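Side-chain contact in putative methyltransferase (Emericella variicolor, PDB 7DMB), which probably transfers methyl groups from S-adenosylmethionine as a trans-acting partner of the polyketide synthase in calbistrin biosynthesis: residues Leu172-Tyr177 with Ala207-Thr212. Numbering follows the deposited sequence.
Sequences LLEKFY and AGTGGT. With SAH (S-adenosyl-L-homocysteine), chain C.
Thr209 meets helix 172-181 through van der Waals contact, its CB lying 3.9 Å from CB of Glu174, while CG2 packs against CA of Glu174 (4.0 Å). No direct hydrogen bond crosses between the two segments; a water molecule joins them instead, donating to the carbonyl O of Glu174 and, at 2.6 Å, to OG1 of Thr209. Most of the ligand bonds made here hold the carboxylate of S-adenosyl-L-homocysteine. Its O atom accepts hydrogen bonds from Thr209 N (2.6 Å, bent to 141°) and from Thr209 OG1 (2.7 Å), a pairing made possible by a chi1 of 73°, which sets the hydroxyl between the backbone N and the carbonyl carbon. The hydroxyl thus accepts from the water while donating to the ligand. The second carboxylate oxygen, OXT, takes a hydrogen bond from Gly211 N at 3.1 Å. The Tyr177 ring lies against the homocysteine chain: the ligand CB sits 3.4 Å above its centre, and the phenol OH comes within 3.3 Å of the ligand SD. A type II' turn from Ala207 to Gly210, with positive phi at Gly208, presents Thr209 N, and just after it Gly211 N, to the carboxylate. Such a glycine-rich turn between strand 200-205 and helix 211-220 is characteristic of the cofactor site in Rossmann-like, S-adenosylmethionine-dependent methyltransferases, here with helix 172-181 setting Tyr177 over the homocysteine part.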
ATOM      1  N   LEU A 172      -6.742   4.263 -13.247  1.00 15.81           N
ATOM      2  CA  LEU A 172      -6.467   5.065 -12.060  1.00 17.38           C
ATOM      3  C   LEU A 172      -5.857   4.223 -10.938  1.00 15.15           C
ATOM      4  O   LEU A 172      -4.896   4.650 -10.290  1.00 17.55           O
ATOM      5  CB  LEU A 172      -7.746   5.763 -11.594  1.00 13.35           C
ATOM      6  CG  LEU A 172      -7.509   6.842 -10.551  1.00 17.22           C
ATOM      7  CD1 LEU A 172      -8.467   8.012 -10.765  1.00 16.53           C
ATOM      8  CD2 LEU A 172      -7.614   6.276  -9.131  1.00 13.15           C
ATOM      9  N   LEU A 173      -6.400   3.027 -10.691  1.00 16.50           N
ATOM     10  CA  LEU A 173      -5.881   2.193  -9.603  1.00 18.57           C
ATOM     11  C   LEU A 173      -4.386   1.918  -9.764  1.00 17.84           C
ATOM     12  O   LEU A 173      -3.606   2.073  -8.817  1.00 19.81           O
ATOM     13  CB  LEU A 173      -6.658   0.878  -9.523  1.00 19.33           C
ATOM     14  CG  LEU A 173      -7.621   0.753  -8.343  1.00 22.76           C
ATOM     15  CD1 LEU A 173      -7.863  -0.714  -8.021  1.00 26.29           C
ATOM     16  CD2 LEU A 173      -7.102   1.507  -7.118  1.00 18.04           C
ATOM     17  N   GLU A 174      -3.970   1.514 -10.964  1.00 17.87           N
ATOM     18  CA  GLU A 174      -2.553   1.245 -11.212  1.00 16.72           C
ATOM     19  C   GLU A 174      -1.710   2.497 -11.023  1.00 18.01           C
ATOM     20  O   GLU A 174      -0.606   2.438 -10.465  1.00 14.32           O
ATOM     21  CB  GLU A 174      -2.357   0.703 -12.628  1.00 15.62           C
ATOM     22  CG  GLU A 174      -0.889   0.527 -13.024  1.00 16.54           C
ATOM     23  CD  GLU A 174      -0.732  -0.097 -14.407  1.00 20.25           C
ATOM     24  OE1 GLU A 174      -1.648  -0.816 -14.856  1.00 19.82           O
ATOM     25  OE2 GLU A 174       0.312   0.134 -15.049  1.00 24.20           O
ATOM     26  N   LYS A 175      -2.203   3.639 -11.508  1.00 14.79           N
ATOM     27  CA  LYS A 175      -1.451   4.877 -11.384  1.00 13.49           C
ATOM     28  C   LYS A 175      -1.407   5.339  -9.934  1.00 14.98           C
ATOM     29  O   LYS A 175      -0.404   5.909  -9.486  1.00 17.52           O
ATOM     30  CB  LYS A 175      -2.063   5.930 -12.312  1.00 18.59           C
ATOM     31  CG  LYS A 175      -1.690   5.722 -13.792  1.00 23.86           C
ATOM     32  CD  LYS A 175      -2.833   6.088 -14.719  1.00 29.52           C
ATOM     33  CE  LYS A 175      -2.347   6.443 -16.127  1.00 33.27           C
ATOM     34  NZ  LYS A 175      -3.460   6.381 -17.122  1.00 30.20           N
ATOM     35  N   PHE A 176      -2.473   5.068  -9.184  1.00 20.59           N
ATOM     36  CA  PHE A 176      -2.498   5.378  -7.758  1.00 19.67           C
ATOM     37  C   PHE A 176      -1.422   4.591  -7.011  1.00 16.57           C
ATOM     38  O   PHE A 176      -0.629   5.165  -6.254  1.00 15.87           O
ATOM     39  CB  PHE A 176      -3.901   5.094  -7.212  1.00 14.79           C
ATOM     40  CG  PHE A 176      -4.053   5.330  -5.732  1.00 16.87           C
ATOM     41  CD1 PHE A 176      -4.639   6.501  -5.263  1.00 21.66           C
ATOM     42  CD2 PHE A 176      -3.648   4.369  -4.810  1.00 17.41           C
ATOM     43  CE1 PHE A 176      -4.799   6.725  -3.901  1.00 18.51           C
ATOM     44  CE2 PHE A 176      -3.799   4.584  -3.449  1.00 22.67           C
ATOM     45  CZ  PHE A 176      -4.382   5.766  -2.994  1.00 23.02           C
ATOM     46  N   TYR A 177      -1.358   3.273  -7.225  1.00 16.54           N
ATOM     47  CA  TYR A 177      -0.291   2.509  -6.586  1.00 18.44           C
ATOM     48  C   TYR A 177       1.086   2.905  -7.127  1.00 18.71           C
ATOM     49  O   TYR A 177       2.076   2.866  -6.375  1.00 16.37           O
ATOM     50  CB  TYR A 177      -0.556   1.007  -6.726  1.00 19.17           C
ATOM     51  CG  TYR A 177      -1.743   0.544  -5.887  1.00 19.67           C
ATOM     52  CD1 TYR A 177      -1.796   0.813  -4.517  1.00 18.78           C
ATOM     53  CD2 TYR A 177      -2.809  -0.149  -6.461  1.00 17.50           C
ATOM     54  CE1 TYR A 177      -2.868   0.403  -3.744  1.00 17.24           C
ATOM     55  CE2 TYR A 177      -3.900  -0.554  -5.693  1.00 18.64           C
ATOM     56  CZ  TYR A 177      -3.919  -0.275  -4.335  1.00 23.84           C
ATOM     57  OH  TYR A 177      -4.991  -0.668  -3.560  1.00 25.40           O
ATOM     58  N   ALA A 207       0.474  -8.952  -5.735  1.00 12.59           N
ATOM     59  CA  ALA A 207       1.188  -7.985  -6.557  1.00 12.49           C
ATOM     60  C   ALA A 207       0.240  -7.064  -7.322  1.00 13.91           C
ATOM     61  O   ALA A 207       0.632  -5.947  -7.685  1.00 11.82           O
ATOM     62  CB  ALA A 207       2.093  -8.730  -7.526  1.00 11.57           C
ATOM     63  N   GLY A 208      -0.970  -7.528  -7.588  1.00 14.26           N
ATOM     64  CA  GLY A 208      -2.033  -6.688  -8.111  1.00 16.78           C
ATOM     65  C   GLY A 208      -1.701  -6.075  -9.449  1.00 15.15           C
ATOM     66  O   GLY A 208      -1.423  -6.774 -10.425  1.00 16.38           O
ATOM     67  N   THR A 209      -1.772  -4.736  -9.486  1.00 16.93           N
ATOM     68  CA  THR A 209      -1.446  -3.948 -10.670  1.00 19.04           C
ATOM     69  C   THR A 209       0.046  -3.952 -10.979  1.00 15.98           C
ATOM     70  O   THR A 209       0.432  -3.560 -12.080  1.00 15.38           O
ATOM     71  CB  THR A 209      -1.908  -2.497 -10.482  1.00 17.33           C
ATOM     72  OG1 THR A 209      -1.045  -1.839  -9.539  1.00 14.15           O
ATOM     73  CG2 THR A 209      -3.340  -2.449  -9.963  1.00 16.93           C
ATOM     74  N   GLY A 210       0.885  -4.339 -10.024  1.00 14.53           N
ATOM     75  CA  GLY A 210       2.311  -4.412 -10.244  1.00 11.42           C
ATOM     76  C   GLY A 210       3.093  -3.183  -9.860  1.00 12.03           C
ATOM     77  O   GLY A 210       4.237  -3.039 -10.297  1.00 15.76           O
ATOM     78  N   GLY A 211       2.528  -2.290  -9.050  1.00 14.50           N
ATOM     79  CA  GLY A 211       3.239  -1.062  -8.721  1.00 14.66           C
ATOM     80  C   GLY A 211       4.570  -1.319  -8.044  1.00 13.14           C
ATOM     81  O   GLY A 211       5.578  -0.687  -8.362  1.00 13.50           O
ATOM     82  N   THR A 212       4.591  -2.261  -7.103  1.00 14.37           N
ATOM     83  CA  THR A 212       5.847  -2.611  -6.455  1.00 15.18           C
ATOM     84  C   THR A 212       6.669  -3.587  -7.300  1.00 10.44           C
ATOM     85  O   THR A 212       7.902  -3.495  -7.325  1.00 13.04           O
ATOM     86  CB  THR A 212       5.561  -3.176  -5.064  1.00 15.33           C
ATOM     87  OG1 THR A 212       4.890  -2.176  -4.289  1.00 13.38           O
ATOM     88  CG2 THR A 212       6.857  -3.566  -4.372  1.00  9.83           C
TER
HETATM   89  N   SAH C 401       0.385  -4.632  -4.605  1.00 15.46           N
HETATM   90  CA  SAH C 401      -0.795  -3.856  -5.077  1.00 14.67           C
HETATM   91  CB  SAH C 401      -1.176  -2.741  -4.097  1.00 15.20           C
HETATM   92  CG  SAH C 401      -2.006  -3.236  -2.932  1.00 17.36           C
HETATM   93  SD  SAH C 401      -3.696  -3.738  -3.380  1.00 20.33           S
HETATM   94  C   SAH C 401      -0.486  -3.254  -6.451  1.00 17.36           C
HETATM   95  O   SAH C 401      -1.405  -3.300  -7.295  1.00 17.92           O
HETATM   96  OXT SAH C 401       0.666  -2.792  -6.630  1.00 15.90           O
HETATM   97  C5' SAH C 401      -3.833  -5.315  -2.500  1.00 18.53           C
HETATM   98  C4' SAH C 401      -3.671  -6.501  -3.427  1.00 17.74           C
HETATM   99  O4' SAH C 401      -3.603  -7.710  -2.633  1.00 14.96           O
HETATM  100  C3' SAH C 401      -4.834  -6.686  -4.405  1.00 16.97           C
HETATM  101  O3' SAH C 401      -4.320  -6.910  -5.711  1.00 18.10           O
HETATM  102  C2' SAH C 401      -5.586  -7.892  -3.831  1.00 16.11           C
HETATM  103  O2' SAH C 401      -6.256  -8.685  -4.787  1.00 17.30           O
HETATM  104  C1' SAH C 401      -4.463  -8.683  -3.174  1.00 15.98           C
HETATM  105  N9  SAH C 401      -4.928  -9.530  -2.082  1.00 13.67           N
HETATM  106  C8  SAH C 401      -5.962  -9.239  -1.228  1.00 16.71           C
HETATM  107  N7  SAH C 401      -6.172 -10.163  -0.326  1.00 11.81           N
HETATM  108  C5  SAH C 401      -5.226 -11.136  -0.607  1.00 14.15           C
HETATM  109  C6  SAH C 401      -4.939 -12.375  -0.002  1.00 15.14           C
HETATM  110  N6  SAH C 401      -5.610 -12.859   1.039  1.00 11.64           N
HETATM  111  N1  SAH C 401      -3.924 -13.106  -0.527  1.00 14.53           N
HETATM  112  C2  SAH C 401      -3.256 -12.612  -1.577  1.00 11.65           C
HETATM  113  N3  SAH C 401      -3.435 -11.462  -2.222  1.00 15.63           N
HETATM  114  C4  SAH C 401      -4.448 -10.757  -1.687  1.00 12.32           C
HETATM  115  O   HOH W   1       0.709  -0.011 -10.069  1.00  9.76           O